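Local coordinates for ESX-5 secretion-associated protein EspG5 (Mycobacterium marinum, PDB 6VJ5), which acts as a specific chaperone for cognate PE/PPE proteins, keeping their dimers from aggregating, and is required for secretion of LipY and PE31/PPE18, at residues I169-V174 with A269-T274; A210-A215 with G250-Y255. One frame throughout, in Å; residues are numbered along the deposited sequence.

Contact 1: residues I169-V174 with A269-T274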
ATOM      1  N   ILE C 169      33.254  32.207 -16.486  1.00 69.04           N
ATOM      2  CA  ILE C 169      32.823  32.940 -15.308  1.00 65.02           C
ATOM      3  C   ILE C 169      33.976  33.006 -14.315  1.00 59.06           C
ATOM      4  O   ILE C 169      34.949  32.256 -14.401  1.00 61.92           O
ATOM      5  CB  ILE C 169      31.581  32.311 -14.646  1.00 69.60           C
ATOM      6  CG1 ILE C 169      31.973  31.082 -13.833  1.00 64.64           C
ATOM      7  CG2 ILE C 169      30.554  31.922 -15.695  1.00 70.97           C
ATOM      8  CD1 ILE C 169      30.914  30.679 -12.821  1.00 68.36           C
ATOM      9  N   ASN C 170      33.818  33.885 -13.326  1.00 60.48           N
ATOM     10  CA  ASN C 170      34.796  34.071 -12.262  1.00 63.25           C
ATOM     11  C   ASN C 170      34.260  33.403 -10.997  1.00 63.40           C
ATOM     12  O   ASN C 170      33.259  33.850 -10.424  1.00 51.92           O
ATOM     13  CB  ASN C 170      35.066  35.557 -12.035  1.00 72.13           C
ATOM     14  CG  ASN C 170      35.327  36.303 -13.322  1.00 77.24           C
ATOM     15  OD1 ASN C 170      34.431  36.941 -13.871  1.00 71.58           O
ATOM     16  ND2 ASN C 170      36.560  36.227 -13.815  1.00 81.52           N
ATOM     17  N   ALA C 171      34.941  32.347 -10.555  1.00 58.86           N
ATOM     18  CA  ALA C 171      34.520  31.618  -9.368  1.00 50.26           C
ATOM     19  C   ALA C 171      34.316  32.573  -8.202  1.00 55.37           C
ATOM     20  O   ALA C 171      35.026  33.570  -8.064  1.00 55.78           O
ATOM     21  CB  ALA C 171      35.561  30.556  -9.014  1.00 43.79           C
ATOM     22  N   VAL C 172      33.324  32.272  -7.367  1.00 50.25           N
ATOM     23  CA  VAL C 172      33.008  33.128  -6.232  1.00 48.54           C
ATOM     24  C   VAL C 172      32.179  32.324  -5.247  1.00 52.19           C
ATOM     25  O   VAL C 172      31.499  31.364  -5.619  1.00 57.22           O
ATOM     26  CB  VAL C 172      32.285  34.418  -6.699  1.00 50.56           C
ATOM     27  CG1 VAL C 172      31.007  34.088  -7.463  1.00 47.99           C
ATOM     28  CG2 VAL C 172      31.990  35.340  -5.521  1.00 50.79           C
ATOM     29  N   ASN C 173      32.277  32.696  -3.974  1.00 43.10           N
ATOM     30  CA  ASN C 173      31.451  32.155  -2.905  1.00 46.77           C
ATOM     31  C   ASN C 173      30.508  33.247  -2.425  1.00 62.16           C
ATOM     32  O   ASN C 173      30.948  34.370  -2.154  1.00 56.75           O
ATOM     33  CB  ASN C 173      32.307  31.666  -1.738  1.00 55.63           C
ATOM     34  CG  ASN C 173      33.241  30.547  -2.126  1.00 55.16           C
ATOM     35  OD1 ASN C 173      32.857  29.608  -2.825  1.00 58.03           O
ATOM     36  ND2 ASN C 173      34.485  30.639  -1.671  1.00 63.88           N
ATOM     37  N   VAL C 174      29.225  32.923  -2.317  1.00 54.39           N
ATOM     38  CA  VAL C 174      28.230  33.893  -1.868  1.00 54.84           C
ATOM     39  C   VAL C 174      27.409  33.304  -0.726  1.00 57.14           C
ATOM     40  O   VAL C 174      27.256  32.077  -0.646  1.00 57.01           O
ATOM     41  CB  VAL C 174      27.322  34.322  -3.032  1.00 54.34           C
ATOM     42  CG1 VAL C 174      28.133  35.030  -4.106  1.00 55.61           C
ATOM     43  CG2 VAL C 174      26.608  33.112  -3.622  1.00 55.46           C
ATOM     44  N   ALA C 269      29.138  27.969  -3.670  1.00 54.25           N
ATOM     45  CA  ALA C 269      30.219  28.175  -4.620  1.00 48.07           C
ATOM     46  C   ALA C 269      29.643  28.225  -6.027  1.00 57.02           C
ATOM     47  O   ALA C 269      28.884  27.336  -6.424  1.00 60.88           O
ATOM     48  CB  ALA C 269      31.252  27.054  -4.513  1.00 59.61           C
ATOM     49  N   ILE C 270      29.982  29.278  -6.762  1.00 61.04           N
ATOM     50  CA  ILE C 270      29.587  29.441  -8.156  1.00 51.28           C
ATOM     51  C   ILE C 270      30.862  29.362  -8.979  1.00 51.82           C
ATOM     52  O   ILE C 270      31.749  30.212  -8.838  1.00 54.49           O
ATOM     53  CB  ILE C 270      28.847  30.764  -8.394  1.00 54.17           C
ATOM     54  CG1 ILE C 270      27.661  30.873  -7.435  1.00 53.36           C
ATOM     55  CG2 ILE C 270      28.371  30.843  -9.840  1.00 43.34           C
ATOM     56  CD1 ILE C 270      27.023  32.244  -7.409  1.00 61.11           C
ATOM     57  N   CYS C 271      30.962  28.341  -9.823  1.00 52.47           N
ATOM     58  CA  CYS C 271      32.213  27.976 -10.464  1.00 52.24           C
ATOM     59  C   CYS C 271      31.973  27.607 -11.917  1.00 58.36           C
ATOM     60  O   CYS C 271      30.863  27.207 -12.285  1.00 54.33           O
ATOM     61  CB  CYS C 271      32.867  26.785  -9.745  1.00 50.27           C
ATOM     62  SG  CYS C 271      33.377  27.126  -8.043  1.00 81.53           S
ATOM     63  N   PRO C 272      32.986  27.758 -12.769  1.00 59.72           N
ATOM     64  CA  PRO C 272      32.907  27.160 -14.105  1.00 58.60           C
ATOM     65  C   PRO C 272      33.110  25.660 -14.003  1.00 55.41           C
ATOM     66  O   PRO C 272      33.961  25.182 -13.250  1.00 54.76           O
ATOM     67  CB  PRO C 272      34.046  27.840 -14.872  1.00 57.63           C
ATOM     68  CG  PRO C 272      35.055  28.166 -13.811  1.00 59.58           C
ATOM     69  CD  PRO C 272      34.266  28.458 -12.543  1.00 59.12           C
ATOM     70  N   ALA C 273      32.314  24.912 -14.762  1.00 66.00           N
ATOM     71  CA  ALA C 273      32.313  23.460 -14.647  1.00 64.02           C
ATOM     72  C   ALA C 273      33.556  22.825 -15.257  1.00 57.08           C
ATOM     73  O   ALA C 273      33.450  21.983 -16.155  1.00 62.55           O
ATOM     74  CB  ALA C 273      31.058  22.884 -15.308  1.00 60.22           C
ATOM     75  N   THR C 274      34.736  23.203 -14.769  1.00 67.36           N
ATOM     76  CA  THR C 274      35.956  22.562 -15.229  1.00 71.71           C
ATOM     77  C   THR C 274      36.019  21.129 -14.703  1.00 78.10           C
ATOM     78  O   THR C 274      35.522  20.842 -13.611  1.00 75.72           O
ATOM     79  CB  THR C 274      37.194  23.319 -14.755  1.00 65.36           C
ATOM     80  OG1 THR C 274      37.268  23.277 -13.322  1.00 82.87           O
ATOM     81  CG2 THR C 274      37.152  24.764 -15.221  1.00 69.74           C
TER
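The outermost strand within this chain at one end of the large antiparallel sheet, 172-175, is joined to strand 267-272 through Val172 and Ile270, which form a hydrogen-bonded antiparallel pair. Ile270 N reaches Val172 O at 2.8 Å and nearly straight, while the return bond, Val172 N to Ile270 O at 3.0 Å, is more bent (149° at the hydrogen). Ile270 O also receives the CA-H of Ala171, with Ala171 CA 3.2 Å away. On the face bearing Val172 and Ile270 the two side chains lie alongside each other, Val172 CG1 to Ile270 CB 4.1 Å, and Val174 CG2 meets Ile270 CD1. On the other face Asn173 OD1 lies 3.5 Å from Ala269 CB.

Ahead of the strand, Ile169 lies beside Pro272: with CG1 set between its backbone N and carbonyl carbon (chi1 78°), Ile169 CG1 packs on Pro272 CD at 3.7 Å. Ile169 CD1 comes against Cys271 C at 3.4 Å. Pro272, lacking an N-H, offers this edge no further backbone donor, and apolar packing takes over. Ile169 and Ile270 also touch helix 206-217. A short edge strand with an apolar lead-in thus ends the antiparallel EspG sheet within this chain.

Contact 2: residues A210-A215 with G250-Y255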
ATOM      1  N   ALA C 210      25.713  37.004 -16.319  1.00 47.17           N
ATOM      2  CA  ALA C 210      25.155  36.737 -17.643  1.00 51.90           C
ATOM      3  C   ALA C 210      25.045  35.237 -17.902  1.00 53.41           C
ATOM      4  O   ALA C 210      24.021  34.762 -18.410  1.00 50.05           O
ATOM      5  CB  ALA C 210      26.008  37.408 -18.719  1.00 53.37           C
ATOM      6  N   ALA C 211      26.088  34.472 -17.566  1.00 46.63           N
ATOM      7  CA  ALA C 211      26.040  33.031 -17.805  1.00 54.42           C
ATOM      8  C   ALA C 211      25.046  32.355 -16.869  1.00 53.20           C
ATOM      9  O   ALA C 211      24.324  31.436 -17.273  1.00 52.10           O
ATOM     10  CB  ALA C 211      27.428  32.414 -17.642  1.00 51.90           C
ATOM     11  N   LEU C 212      24.995  32.797 -15.613  1.00 48.14           N
ATOM     12  CA  LEU C 212      24.047  32.229 -14.665  1.00 45.55           C
ATOM     13  C   LEU C 212      22.616  32.443 -15.138  1.00 53.00           C
ATOM     14  O   LEU C 212      21.811  31.505 -15.165  1.00 55.03           O
ATOM     15  CB  LEU C 212      24.265  32.857 -13.292  1.00 51.65           C
ATOM     16  CG  LEU C 212      23.743  32.125 -12.062  1.00 60.33           C
ATOM     17  CD1 LEU C 212      24.259  30.719 -11.978  1.00 59.26           C
ATOM     18  CD2 LEU C 212      24.158  32.935 -10.832  1.00 63.77           C
ATOM     19  N   GLY C 213      22.284  33.671 -15.531  1.00 56.74           N
ATOM     20  CA  GLY C 213      20.938  33.937 -16.009  1.00 52.36           C
ATOM     21  C   GLY C 213      20.546  33.036 -17.163  1.00 50.73           C
ATOM     22  O   GLY C 213      19.393  32.613 -17.272  1.00 59.50           O
ATOM     23  N   GLN C 214      21.504  32.724 -18.036  1.00 50.29           N
ATOM     24  CA  GLN C 214      21.217  31.850 -19.167  1.00 50.90           C
ATOM     25  C   GLN C 214      20.995  30.413 -18.716  1.00 51.79           C
ATOM     26  O   GLN C 214      20.071  29.742 -19.188  1.00 54.16           O
ATOM     27  CB  GLN C 214      22.360  31.933 -20.177  1.00 55.47           C
ATOM     28  CG  GLN C 214      22.349  33.216 -20.994  1.00 64.26           C
ATOM     29  CD  GLN C 214      23.733  33.656 -21.437  1.00 69.04           C
ATOM     30  OE1 GLN C 214      24.691  32.885 -21.397  1.00 70.18           O
ATOM     31  NE2 GLN C 214      23.843  34.909 -21.857  1.00 70.96           N
ATOM     32  N   ALA C 215      21.829  29.926 -17.795  1.00 52.77           N
ATOM     33  CA  ALA C 215      21.692  28.551 -17.327  1.00 59.76           C
ATOM     34  C   ALA C 215      20.410  28.362 -16.526  1.00 56.17           C
ATOM     35  O   ALA C 215      19.756  27.319 -16.634  1.00 50.62           O
ATOM     36  CB  ALA C 215      22.914  28.163 -16.492  1.00 55.50           C
ATOM     37  N   GLY C 250      27.772  28.489 -21.485  1.00 55.60           N
ATOM     38  CA  GLY C 250      28.582  27.379 -21.022  1.00 59.01           C
ATOM     39  C   GLY C 250      27.982  26.700 -19.802  1.00 63.83           C
ATOM     40  O   GLY C 250      26.906  27.051 -19.315  1.00 49.66           O
ATOM     41  N   ARG C 251      28.734  25.711 -19.318  1.00 62.95           N
ATOM     42  CA  ARG C 251      28.298  24.858 -18.224  1.00 59.07           C
ATOM     43  C   ARG C 251      28.807  25.393 -16.895  1.00 52.01           C
ATOM     44  O   ARG C 251      30.009  25.629 -16.730  1.00 50.44           O
ATOM     45  CB  ARG C 251      28.799  23.431 -18.437  1.00 54.48           C
ATOM     46  CG  ARG C 251      28.383  22.452 -17.349  1.00 53.65           C
ATOM     47  CD  ARG C 251      28.799  21.044 -17.724  1.00 49.69           C
ATOM     48  NE  ARG C 251      28.077  20.569 -18.901  1.00 53.33           N
ATOM     49  CZ  ARG C 251      28.532  19.636 -19.728  1.00 60.06           C
ATOM     50  NH1 ARG C 251      29.720  19.080 -19.509  1.00 53.76           N
ATOM     51  NH2 ARG C 251      27.801  19.260 -20.773  1.00 55.36           N
ATOM     52  N   ILE C 252      27.889  25.563 -15.947  1.00 56.32           N
ATOM     53  CA  ILE C 252      28.187  26.123 -14.635  1.00 49.80           C
ATOM     54  C   ILE C 252      27.981  25.051 -13.575  1.00 53.31           C
ATOM     55  O   ILE C 252      27.141  24.153 -13.717  1.00 51.68           O
ATOM     56  CB  ILE C 252      27.301  27.353 -14.340  1.00 59.17           C
ATOM     57  CG1 ILE C 252      27.387  28.353 -15.495  1.00 64.36           C
ATOM     58  CG2 ILE C 252      27.701  27.998 -13.026  1.00 68.40           C
ATOM     59  CD1 ILE C 252      26.528  29.592 -15.310  1.00 77.44           C
ATOM     60  N   ALA C 253      28.754  25.157 -12.496  1.00 52.74           N
ATOM     61  CA  ALA C 253      28.676  24.243 -11.365  1.00 44.79           C
ATOM     62  C   ALA C 253      28.354  25.031 -10.107  1.00 49.75           C
ATOM     63  O   ALA C 253      29.006  26.039  -9.821  1.00 51.38           O
ATOM     64  CB  ALA C 253      29.989  23.477 -11.177  1.00 51.78           C
ATOM     65  N   LEU C 254      27.364  24.560  -9.352  1.00 53.52           N
ATOM     66  CA  LEU C 254      26.949  25.186  -8.107  1.00 51.24           C
ATOM     67  C   LEU C 254      26.959  24.148  -7.000  1.00 48.01           C
ATOM     68  O   LEU C 254      26.493  23.021  -7.191  1.00 45.86           O
ATOM     69  CB  LEU C 254      25.547  25.788  -8.230  1.00 51.48           C
ATOM     70  CG  LEU C 254      25.333  26.755  -9.393  1.00 53.22           C
ATOM     71  CD1 LEU C 254      23.873  26.770  -9.805  1.00 60.12           C
ATOM     72  CD2 LEU C 254      25.789  28.147  -8.993  1.00 58.61           C
ATOM     73  N   TYR C 255      27.476  24.531  -5.838  1.00 44.36           N
ATOM     74  CA  TYR C 255      27.473  23.612  -4.711  1.00 49.71           C
ATOM     75  C   TYR C 255      27.820  24.363  -3.438  1.00 48.21           C
ATOM     76  O   TYR C 255      28.521  25.378  -3.472  1.00 46.73           O
ATOM     77  CB  TYR C 255      28.466  22.468  -4.930  1.00 44.62           C
ATOM     78  CG  TYR C 255      29.902  22.930  -5.048  1.00 55.82           C
ATOM     79  CD1 TYR C 255      30.688  23.102  -3.917  1.00 52.50           C
ATOM     80  CD2 TYR C 255      30.471  23.194  -6.288  1.00 53.71           C
ATOM     81  CE1 TYR C 255      31.996  23.520  -4.016  1.00 59.35           C
ATOM     82  CE2 TYR C 255      31.784  23.615  -6.395  1.00 59.43           C
ATOM     83  CZ  TYR C 255      32.540  23.775  -5.254  1.00 59.98           C
ATOM     84  OH  TYR C 255      33.846  24.195  -5.348  1.00 75.80           O
TER
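CG1 of Ile252 stands anti to its carbonyl carbon, beside the backbone N (chi1 -52°), and the chain runs on extended to CD1, reaching from strand 250-256 to helix 206-217, where CD1 meets Ala211 and Leu212. That methyl group carries most of the contact. Ile252 CD1 lies 3.8 Å from Ala211 CB, 4.1 Å from Ala215 CB and 3.5 Å from Ala211 O, so it packs on the backbone of the helix as well as on its methyl groups. Ala211 and Ala215 stand one helical turn apart on the same side, and their small side chains let the strand's isoleucine come this close.

Leu212 comes in from the flank of the helix. Its first torsion (chi1 -160°) swings the branch away from the backbone N, and CD1 is the methyl that meets the strand, 4.2 Å from Ile252 CD1, where the two side chains cross at about a right angle. The same Leu212 CD1 lies 4.2 Å from Leu254 CD2, two residues farther along the strand, so one leucine methyl bridges both side chains on this face of the sheet. No hydrogen bond joins the segments, and all five touching residues are buried. Arg251 points away from the helix and forms salt bridges with Asp246 and Glu159, while Leu254 also packs on an apolar side chain of another protein chain. With the axes 8.9 Å apart and 92° between their directions, this is a helix packed crosswise over one face of the antiparallel EspG sheet.

Overall arrangement
The two contacts lie on the same side of the chain's centre, about 9 Å apart between their centres, and share one sheet. Strands 250-256 and 267-272 are neighbours in it, paired by backbone bonds such as Ala269 N to Tyr255 O, 2.7 Å. Contact 1 works within the sheet, adding its outermost strand by backbone hydrogen bonds, and is only partly buried; contact 2 works across the sheet face, is fully buried and is purely apolar. Helix 206-217 touches both: Ala211 also packs on Ile169. Between them, Ile270 CG1 and Leu254 CD2 meet at 3.7 Å, making the apolar layer under the helix continuous from contact 2 toward the sheet edge.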